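Local coordinates for extracellular solute-binding protein, family 7 (Colwellia psychrerythraea, PDB 4PET) that binds pyruvate together with a calcium ion and probably delivers such small acids to a TRAP transporter in the periplasm, at residues R30-E35 / T64-S69; W37-P42 / S69-K74; K53-M58 / T262-A267. All blocks are in the same frame, centred on the assembly; numbering follows the deposited sequence.

Contact 1 of 3, residues R30-E35 / T64-S69; sequences RWKLAE and TIRIDS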
loop_
_atom_site.group_PDB
_atom_site.type_symbol
_atom_site.label_atom_id
_atom_site.label_comp_id
_atom_site.label_asym_id
_atom_site.label_seq_id
_atom_site.Cartn_x
_atom_site.Cartn_y
_atom_site.Cartn_z
ATOM N N ARG A 30 13.586 27.089 10.034
ATOM C CA ARG A 30 13.898 26.125 11.078
ATOM C C ARG A 30 12.619 25.864 11.857
ATOM O O ARG A 30 12.127 26.725 12.584
ATOM C CB ARG A 30 15.009 26.689 11.958
ATOM C CG ARG A 30 16.299 26.822 11.195
ATOM C CD ARG A 30 17.251 27.684 11.934
ATOM N NE ARG A 30 16.734 29.031 12.040
ATOM C CZ ARG A 30 17.008 30.017 11.205
ATOM N NH1 ARG A 30 17.815 29.831 10.163
ATOM N NH2 ARG A 30 16.478 31.205 11.427
ATOM N N TRP A 31 12.063 24.679 11.652
ATOM C CA TRP A 31 10.799 24.285 12.231
ATOM C C TRP A 31 11.014 23.240 13.323
ATOM O O TRP A 31 12.079 22.645 13.407
ATOM C CB TRP A 31 9.949 23.639 11.147
ATOM C CG TRP A 31 9.194 24.638 10.302
ATOM C CD1 TRP A 31 9.427 25.980 10.199
ATOM C CD2 TRP A 31 8.073 24.357 9.475
ATOM N NE1 TRP A 31 8.514 26.552 9.324
ATOM C CE2 TRP A 31 7.672 25.571 8.874
ATOM C CE3 TRP A 31 7.367 23.197 9.167
ATOM C CZ2 TRP A 31 6.586 25.649 8.031
ATOM C CZ3 TRP A 31 6.285 23.290 8.307
ATOM C CH2 TRP A 31 5.919 24.495 7.750
ATOM N N LYS A 32 9.986 23.019 14.135
ATOM C CA LYS A 32 9.954 21.899 15.065
ATOM C C LYS A 32 8.682 21.081 14.934
ATOM O O LYS A 32 7.588 21.595 14.629
ATOM C CB LYS A 32 10.171 22.334 16.517
ATOM C CG LYS A 32 9.529 23.596 16.928
ATOM C CD LYS A 32 10.278 24.174 18.133
ATOM C CE LYS A 32 9.382 25.022 19.012
ATOM N NZ LYS A 32 9.915 25.128 20.408
ATOM N N LEU A 33 8.842 19.781 15.148
ATOM C CA LEU A 33 7.730 18.841 15.049
ATOM C C LEU A 33 7.557 18.214 16.433
ATOM O O LEU A 33 8.540 17.780 17.040
ATOM C CB LEU A 33 7.971 17.799 13.960
ATOM C CG LEU A 33 6.895 16.695 13.846
ATOM C CD1 LEU A 33 6.926 16.114 12.437
ATOM C CD2 LEU A 33 7.048 15.554 14.871
ATOM N N ALA A 34 6.326 18.226 16.960
ATOM C CA ALA A 34 6.028 17.490 18.195
ATOM C C ALA A 34 5.364 16.167 17.869
ATOM O O ALA A 34 4.332 16.132 17.208
ATOM C CB ALA A 34 5.113 18.291 19.102
ATOM N N GLU A 35 5.919 15.076 18.371
ATOM C CA GLU A 35 5.314 13.764 18.135
ATOM C C GLU A 35 4.813 13.145 19.451
ATOM O O GLU A 35 5.402 13.366 20.485
ATOM C CB GLU A 35 6.278 12.836 17.390
ATOM C CG GLU A 35 7.617 12.486 18.097
ATOM C CD GLU A 35 8.496 11.570 17.240
ATOM O OE1 GLU A 35 8.071 11.259 16.100
ATOM O OE2 GLU A 35 9.589 11.151 17.704
ATOM N N THR A 64 14.630 22.879 7.679
ATOM C CA THR A 64 14.950 21.816 8.612
ATOM C C THR A 64 13.940 21.710 9.778
ATOM O O THR A 64 13.437 22.717 10.324
ATOM C CB THR A 64 16.346 21.981 9.179
ATOM O OG1 THR A 64 16.361 23.102 10.037
ATOM C CG2 THR A 64 17.375 22.179 8.056
ATOM N N ILE A 65 13.668 20.472 10.157
ATOM C CA ILE A 65 12.635 20.177 11.124
ATOM C C ILE A 65 13.235 19.375 12.309
ATOM O O ILE A 65 13.623 18.206 12.155
ATOM C CB ILE A 65 11.500 19.420 10.462
ATOM C CG1 ILE A 65 10.963 20.175 9.227
ATOM C CG2 ILE A 65 10.371 19.203 11.422
ATOM C CD1 ILE A 65 10.273 19.301 8.272
ATOM N N ARG A 66 13.333 20.028 13.467
ATOM C CA ARG A 66 13.686 19.337 14.697
ATOM C C ARG A 66 12.500 18.542 15.210
ATOM O O ARG A 66 11.371 19.024 15.225
ATOM C CB ARG A 66 14.137 20.324 15.777
ATOM C CG ARG A 66 14.689 19.620 17.036
ATOM C CD ARG A 66 14.005 20.141 18.273
ATOM N NE ARG A 66 14.339 21.528 18.457
ATOM C CZ ARG A 66 13.751 22.358 19.312
ATOM N NH1 ARG A 66 12.767 21.958 20.085
ATOM N NH2 ARG A 66 14.171 23.616 19.391
ATOM N N ILE A 67 12.752 17.312 15.639
ATOM C CA ILE A 67 11.686 16.456 16.154
ATOM C C ILE A 67 11.780 16.379 17.694
ATOM O O ILE A 67 12.826 16.021 18.245
ATOM C CB ILE A 67 11.772 15.058 15.557
ATOM C CG1 ILE A 67 11.670 15.111 14.045
ATOM C CG2 ILE A 67 10.671 14.164 16.052
ATOM C CD1 ILE A 67 11.911 13.786 13.459
ATOM N N ASP A 68 10.694 16.767 18.365
ATOM C CA ASP A 68 10.572 16.598 19.812
ATOM C C ASP A 68 9.619 15.479 20.154
ATOM O O ASP A 68 8.433 15.496 19.805
ATOM C CB ASP A 68 10.045 17.843 20.481
ATOM C CG ASP A 68 10.965 19.026 20.337
ATOM O OD1 ASP A 68 12.098 18.864 19.869
ATOM O OD2 ASP A 68 10.544 20.129 20.728
ATOM N N SER A 69 10.126 14.531 20.910
ATOM C CA SER A 69 9.341 13.371 21.277
ATOM C C SER A 69 8.745 13.651 22.635
ATOM O O SER A 69 9.012 14.700 23.249
ATOM C CB SER A 69 10.211 12.108 21.320
ATOM O OG SER A 69 10.846 11.882 20.074
HETATM O O HOH W 1 14.741 23.075 12.768
#
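Glu35 and Ser69 meet where two parallel strands run out, and the glutamate reaches across from its own strand to the end of the next. From CB the chain runs out extended: CG passes Asp68 O and packs on Ser69 CA, and Glu35 CD lies 3.6 Å from Ile67 CG2. The carboxylate then divides its work. OE2 accepts the hydroxyl of Ser69 on its anti lone pair, Ser69 OG to Glu35 OE2 being 2.8 Å, while OE1 is bound by Thr48 OG1 of helix 44-58. With chi1 at 62° CG sits between the backbone N and the carbonyl carbon, and this turns the carboxylate toward the neighbouring strand. Replacing Glu35 by alanine is likely to leave the Ser69 and Thr48 hydroxyls without this acceptor and to open a gap beside Ile67 CG2. Behind this end the strands are zipped by alternating backbone bonds, from Trp31 N to Thr64 O (2.7 Å) on to Glu35 N to Asp68 O (2.9 Å). One face is apolar: Ile65 CG2 packs on Leu33 CB at 3.8 Å, and Ile67 lies alongside Leu33. Branched aliphatic residues suit this face because helix 44-58 lies against it through Thr48 and Met51. On the other face Lys32 lays CD over the flat of the Arg66 guanidinium, 3.9 Å from Arg66 NH1. The salt bridge from Arg66 NH1 to Asp68 OD2 (2.9 Å) puts a carboxylate near both positive groups, which probably steadies them; Tyr88 OH holds the same OD2. One water donates to both Trp31 O and Thr64 OG1. Strand 29-35, helix 44-58 and strand 63-68 together make a beta-alpha-beta unit, the parallel crossover that places strand 63-68 at the edge of a five-stranded mixed sheet in this solute-binding fold.

Contact 2 of 3, residues W37-P42 / S69-K74; sequences WGPNFP and SSNKHK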
loop_
_atom_site.group_PDB
_atom_site.type_symbol
_atom_site.label_atom_id
_atom_site.label_comp_id
_atom_site.label_asym_id
_atom_site.label_seq_id
_atom_site.Cartn_x
_atom_site.Cartn_y
_atom_site.Cartn_z
ATOM N N TRP A 37 4.964 10.074 20.317
ATOM C CA TRP A 37 5.711 8.901 20.761
ATOM C C TRP A 37 6.898 9.302 21.580
ATOM O O TRP A 37 7.369 10.419 21.454
ATOM C CB TRP A 37 6.160 8.074 19.536
ATOM C CG TRP A 37 5.330 8.407 18.356
ATOM C CD1 TRP A 37 5.728 9.071 17.252
ATOM C CD2 TRP A 37 3.931 8.144 18.187
ATOM N NE1 TRP A 37 4.681 9.219 16.388
ATOM C CE2 TRP A 37 3.560 8.672 16.943
ATOM C CE3 TRP A 37 2.963 7.529 18.973
ATOM C CZ2 TRP A 37 2.251 8.606 16.459
ATOM C CZ3 TRP A 37 1.662 7.467 18.493
ATOM C CH2 TRP A 37 1.322 7.992 17.246
ATOM N N GLY A 38 7.359 8.392 22.449
ATOM C CA GLY A 38 8.610 8.557 23.160
ATOM C C GLY A 38 9.783 8.585 22.197
ATOM O O GLY A 38 9.623 8.369 20.998
ATOM N N PRO A 39 10.985 8.853 22.720
ATOM C CA PRO A 39 12.190 8.997 21.903
ATOM C C PRO A 39 12.612 7.658 21.278
ATOM O O PRO A 39 12.364 6.620 21.882
ATOM C CB PRO A 39 13.232 9.481 22.924
ATOM C CG PRO A 39 12.741 8.982 24.231
ATOM C CD PRO A 39 11.252 9.100 24.144
ATOM N N ASN A 40 13.240 7.688 20.102
ATOM C CA ASN A 40 13.666 6.462 19.407
ATOM C C ASN A 40 12.592 5.391 19.322
ATOM O O ASN A 40 12.866 4.211 19.566
ATOM C CB ASN A 40 14.869 5.840 20.117
ATOM C CG ASN A 40 15.983 6.827 20.334
ATOM O OD1 ASN A 40 16.434 7.024 21.460
ATOM N ND2 ASN A 40 16.436 7.453 19.259
ATOM N N PHE A 41 11.366 5.794 19.019
ATOM C CA PHE A 41 10.262 4.853 18.975
ATOM C C PHE A 41 10.305 4.264 17.589
ATOM O O PHE A 41 10.313 5.009 16.603
ATOM C CB PHE A 41 8.931 5.561 19.194
ATOM C CG PHE A 41 7.803 4.638 19.527
ATOM C CD1 PHE A 41 7.041 4.067 18.526
ATOM C CD2 PHE A 41 7.506 4.338 20.849
ATOM C CE1 PHE A 41 5.993 3.219 18.837
ATOM C CE2 PHE A 41 6.471 3.480 21.168
ATOM C CZ PHE A 41 5.719 2.912 20.159
ATOM N N PRO A 42 10.391 2.928 17.487
ATOM C CA PRO A 42 10.556 2.409 16.115
ATOM C C PRO A 42 9.309 2.554 15.268
ATOM O O PRO A 42 8.197 2.588 15.814
ATOM C CB PRO A 42 10.930 0.924 16.312
ATOM C CG PRO A 42 10.694 0.607 17.776
ATOM C CD PRO A 42 10.606 1.911 18.535
ATOM N N SER A 69 10.126 14.531 20.910
ATOM C CA SER A 69 9.341 13.371 21.277
ATOM C C SER A 69 8.745 13.651 22.635
ATOM O O SER A 69 9.012 14.700 23.249
ATOM C CB SER A 69 10.211 12.108 21.320
ATOM O OG SER A 69 10.846 11.882 20.074
ATOM N N SER A 70 7.931 12.732 23.123
ATOM C CA SER A 70 7.251 12.963 24.405
ATOM C C SER A 70 8.186 13.310 25.582
ATOM O O SER A 70 7.765 14.013 26.493
ATOM C CB SER A 70 6.342 11.788 24.767
ATOM O OG SER A 70 7.095 10.640 25.053
ATOM N N ASN A 71 9.439 12.850 25.570
ATOM C CA ASN A 71 10.349 13.132 26.685
ATOM C C ASN A 71 10.744 14.611 26.702
ATOM O O ASN A 71 11.080 15.174 27.748
ATOM C CB ASN A 71 11.611 12.254 26.624
ATOM C CG ASN A 71 12.423 12.487 25.350
ATOM O OD1 ASN A 71 11.879 12.498 24.237
ATOM N ND2 ASN A 71 13.719 12.712 25.509
ATOM N N LYS A 72 10.680 15.245 25.543
ATOM C CA LYS A 72 11.058 16.644 25.414
ATOM C C LYS A 72 9.890 17.592 25.706
ATOM O O LYS A 72 10.013 18.473 26.549
ATOM C CB LYS A 72 11.623 16.890 24.020
ATOM C CG LYS A 72 11.824 18.354 23.658
ATOM C CD LYS A 72 13.050 18.943 24.309
ATOM C CE LYS A 72 13.150 20.441 23.999
ATOM N NZ LYS A 72 14.553 20.934 24.017
ATOM N N HIS A 73 8.759 17.426 25.021
ATOM C CA HIS A 73 7.620 18.352 25.208
ATOM C C HIS A 73 6.673 18.006 26.369
ATOM O O HIS A 73 5.859 18.832 26.724
ATOM C CB HIS A 73 6.824 18.541 23.896
ATOM C CG HIS A 73 6.289 17.265 23.312
ATOM N ND1 HIS A 73 5.292 16.542 23.920
ATOM C CD2 HIS A 73 6.624 16.579 22.187
ATOM C CE1 HIS A 73 5.023 15.459 23.202
ATOM N NE2 HIS A 73 5.822 15.458 22.142
ATOM N N LYS A 74 6.769 16.801 26.937
ATOM C CA LYS A 74 5.996 16.396 28.131
ATOM C C LYS A 74 4.486 16.259 27.945
ATOM O O LYS A 74 3.726 16.249 28.919
ATOM C CB LYS A 74 6.235 17.364 29.305
ATOM C CG LYS A 74 7.676 17.546 29.683
ATOM C CD LYS A 74 8.354 16.216 29.948
ATOM C CE LYS A 74 9.722 16.420 30.589
ATOM N NZ LYS A 74 10.573 17.365 29.817
#
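Trp37 O receives the amide of Ser70 in a nearly straight bond, Ser70 N to Trp37 O 2.9 Å with 171° at the hydrogen, though the donor stands 34° out of the carbonyl plane. The bond ties the loop that leads from the first strand of the beta-alpha-beta unit into its helix to the short helix 70-73 that follows the unit's second strand. An amide in the first turn of a helix has no earlier carbonyl of its own helix to bind, so a carbonyl from the loop suits it. Ser69 O takes two amides, those of Lys72 and His73, and so closes the turn. Ser69 CB also packs 3.3 Å from Trp37 O, a small side chain fitting a close approach of two backbones. Gly38 comes close as well: its CA lies 3.2 Å from Ser70 OG, and a side chain on it would run into Pro39 CD. The Trp37 indole leaves the helix behind and heads for the pyruvate pocket, where it meets Phe44 edge-to-face, touches Tyr97, and has NE1 hydrogen-bonded to His92. At the exposed end Pro39 and Asn71 meet. Asn71 folds its amide back over its own backbone (chi1 61°), which carries it to the proline, whose CB, CG and CD all border OD1; the nearest is Pro39 CD, 3.5 Å from Asn71 OD1.

Contact 3 of 3, residues K53-M58 / T262-A267; sequences KMVKEM and TVAMKA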
loop_
_atom_site.group_PDB
_atom_site.type_symbol
_atom_site.label_atom_id
_atom_site.label_comp_id
_atom_site.label_asym_id
_atom_site.label_seq_id
_atom_site.Cartn_x
_atom_site.Cartn_y
_atom_site.Cartn_z
ATOM N N LYS A 53 14.480 14.116 7.317
ATOM C CA LYS A 53 15.713 13.964 6.568
ATOM C C LYS A 53 15.458 14.256 5.089
ATOM O O LYS A 53 16.221 14.968 4.455
ATOM C CB LYS A 53 16.303 12.548 6.755
ATOM C CG LYS A 53 17.613 12.368 6.038
ATOM C CD LYS A 53 18.329 11.117 6.528
ATOM C CE LYS A 53 19.669 10.901 5.831
ATOM N NZ LYS A 53 20.286 9.626 6.310
HETATM N N MSE A 54 14.363 13.729 4.554
HETATM C CA MSE A 54 14.040 13.933 3.152
HETATM C C MSE A 54 13.867 15.418 2.870
HETATM O O MSE A 54 14.296 15.898 1.835
HETATM C CB MSE A 54 12.728 13.233 2.798
HETATM C CG MSE A 54 12.841 11.788 2.635
HETATM SE SE MSE A 54 11.168 11.194 1.988
HETATM C CE MSE A 54 10.279 10.709 3.576
ATOM N N VAL A 55 13.216 16.138 3.793
ATOM C CA VAL A 55 12.998 17.567 3.634
ATOM C C VAL A 55 14.327 18.344 3.663
ATOM O O VAL A 55 14.576 19.210 2.833
ATOM C CB VAL A 55 12.056 18.136 4.709
ATOM C CG1 VAL A 55 12.085 19.656 4.666
ATOM C CG2 VAL A 55 10.640 17.620 4.519
ATOM N N LYS A 56 15.183 18.026 4.618
ATOM C CA LYS A 56 16.481 18.657 4.716
ATOM C C LYS A 56 17.300 18.460 3.450
ATOM O O LYS A 56 17.845 19.424 2.891
ATOM C CB LYS A 56 17.226 18.107 5.939
ATOM C CG LYS A 56 18.616 18.722 6.191
ATOM C CD LYS A 56 19.215 18.182 7.491
ATOM C CE LYS A 56 20.487 18.941 7.880
ATOM N NZ LYS A 56 21.596 18.669 6.935
ATOM N N GLU A 57 17.345 17.225 2.964
ATOM C CA GLU A 57 18.138 16.918 1.773
ATOM C C GLU A 57 17.566 17.531 0.487
ATOM O O GLU A 57 18.287 18.156 -0.281
ATOM C CB GLU A 57 18.263 15.390 1.639
ATOM C CG GLU A 57 19.095 14.801 2.776
ATOM C CD GLU A 57 19.157 13.277 2.798
ATOM O OE1 GLU A 57 18.287 12.617 2.203
ATOM O OE2 GLU A 57 20.079 12.746 3.442
HETATM N N MSE A 58 16.267 17.350 0.284
HETATM C CA MSE A 58 15.571 17.902 -0.862
HETATM C C MSE A 58 15.646 19.420 -0.870
HETATM O O MSE A 58 15.752 19.992 -1.939
HETATM C CB MSE A 58 14.105 17.477 -0.857
HETATM C CG MSE A 58 13.915 16.022 -1.250
HETATM SE SE MSE A 58 12.120 15.612 -1.747
HETATM C CE MSE A 58 11.365 15.459 0.024
ATOM N N THR A 262 5.097 18.571 1.505
ATOM C CA THR A 262 3.949 17.670 1.322
ATOM C C THR A 262 4.326 16.359 0.636
ATOM O O THR A 262 3.806 15.288 0.984
ATOM C CB THR A 262 2.781 18.371 0.593
ATOM O OG1 THR A 262 3.223 18.833 -0.675
ATOM C CG2 THR A 262 2.339 19.551 1.374
ATOM N N VAL A 263 5.260 16.409 -0.318
ATOM C CA VAL A 263 5.702 15.158 -0.942
ATOM C C VAL A 263 6.516 14.323 0.075
ATOM O O VAL A 263 6.379 13.093 0.117
ATOM C CB VAL A 263 6.486 15.387 -2.265
ATOM C CG1 VAL A 263 7.031 14.060 -2.809
ATOM C CG2 VAL A 263 5.576 16.024 -3.369
ATOM N N ALA A 264 7.353 14.968 0.905
ATOM C CA ALA A 264 8.114 14.200 1.934
ATOM C C ALA A 264 7.165 13.478 2.887
ATOM O O ALA A 264 7.424 12.337 3.271
ATOM C CB ALA A 264 9.058 15.089 2.720
HETATM N N MSE A 265 6.065 14.130 3.278
HETATM C CA MSE A 265 5.133 13.519 4.219
HETATM C C MSE A 265 4.426 12.344 3.543
HETATM O O MSE A 265 4.217 11.305 4.168
HETATM C CB MSE A 265 4.096 14.524 4.757
HETATM C CG MSE A 265 4.648 15.586 5.667
HETATM SE SE MSE A 265 3.234 16.692 6.371
HETATM C CE MSE A 265 2.752 17.621 4.750
ATOM N N LYS A 266 4.051 12.504 2.275
ATOM C CA LYS A 266 3.432 11.390 1.540
ATOM C C LYS A 266 4.368 10.154 1.438
ATOM O O LYS A 266 3.971 9.019 1.711
ATOM C CB LYS A 266 3.005 11.853 0.144
ATOM C CG LYS A 266 2.686 10.696 -0.797
ATOM C CD LYS A 266 2.151 11.227 -2.099
ATOM C CE LYS A 266 0.789 11.859 -1.940
ATOM N NZ LYS A 266 0.269 12.340 -3.258
ATOM N N ALA A 267 5.600 10.397 1.009
ATOM C CA ALA A 267 6.586 9.329 0.869
ATOM C C ALA A 267 6.853 8.671 2.213
ATOM O O ALA A 267 6.848 7.449 2.301
ATOM C CB ALA A 267 7.864 9.881 0.294
#
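Three side chains of segment 53-58 converge on Ala264, in segment 262-267 of helix 255-290. Just before it, Val263 keeps beside the contact and packs on Val263 of the second subunit, so the edge of this helix pair also belongs to the dimer interface. Ala264 CB meets Val55 CG2 at 3.5 Å, tighter than usual for two carbons, and Met58 CE at 3.6 Å, while Met54 CB stands a little further off at 4.1 Å. Alanine suits the position because a bulkier side chain could hardly sit so near a valine and two methionine-type chains; the CA atoms of Met54 and Ala264 are only 6.1 Å apart. The carbonyl of Ala264 faces the terminal methyl of Met54, and Met54 CE approaches Ala264 O to 3.3 Å.

The segments cross at 143°, largely antiparallel, with their axes 9.2 Å apart at the closest. Helix 44-58, the crossover helix of the beta-alpha-beta unit, is in this way packed against the long helix 255-290 here mainly through apolar side chains. Met54 and Met58 are selenomethionines, so selenium replaces the natural sulfur. Their long, unbranched chains suit a place between helices that meets small alanines.

Farther along, Met265 is directed to the far side, where it touches Phe145, Phe243 and Val245 of the sheet. Lys266 extends to the second subunit and forms a salt bridge with Asp271 of that subunit. Ala267, about one turn on from Ala264, offers its methyl to Met54: the methionine chain reaches out with chi2 at -173°, then bends at chi3, and Met54 SE rests 3.9 Å from Ala267 CB.

Contacts 1 and 2 share Ser69, where strand 63-68 passes into helix 70-73, and their centres lie 11 Å apart. A further tie is His73 NE2 to Glu35 O at 2.7 Å, a probable hydrogen bond. Contact 3 lies 13 Å from contact 1, centre to centre, behind its apolar face; Ile65 CD1 meets Val55 CG1 at 4.1 Å. Contacts 2 and 3 do not touch, their nearest atoms being about 12 Å apart. Nearness to the ligand falls off from contact 2 through contact 1 to contact 3: the Trp37 side chain of contact 2 is about 5 Å from pyruvate, that of Glu35 in contact 1 about 12 Å, and contact 3 is remote from the site.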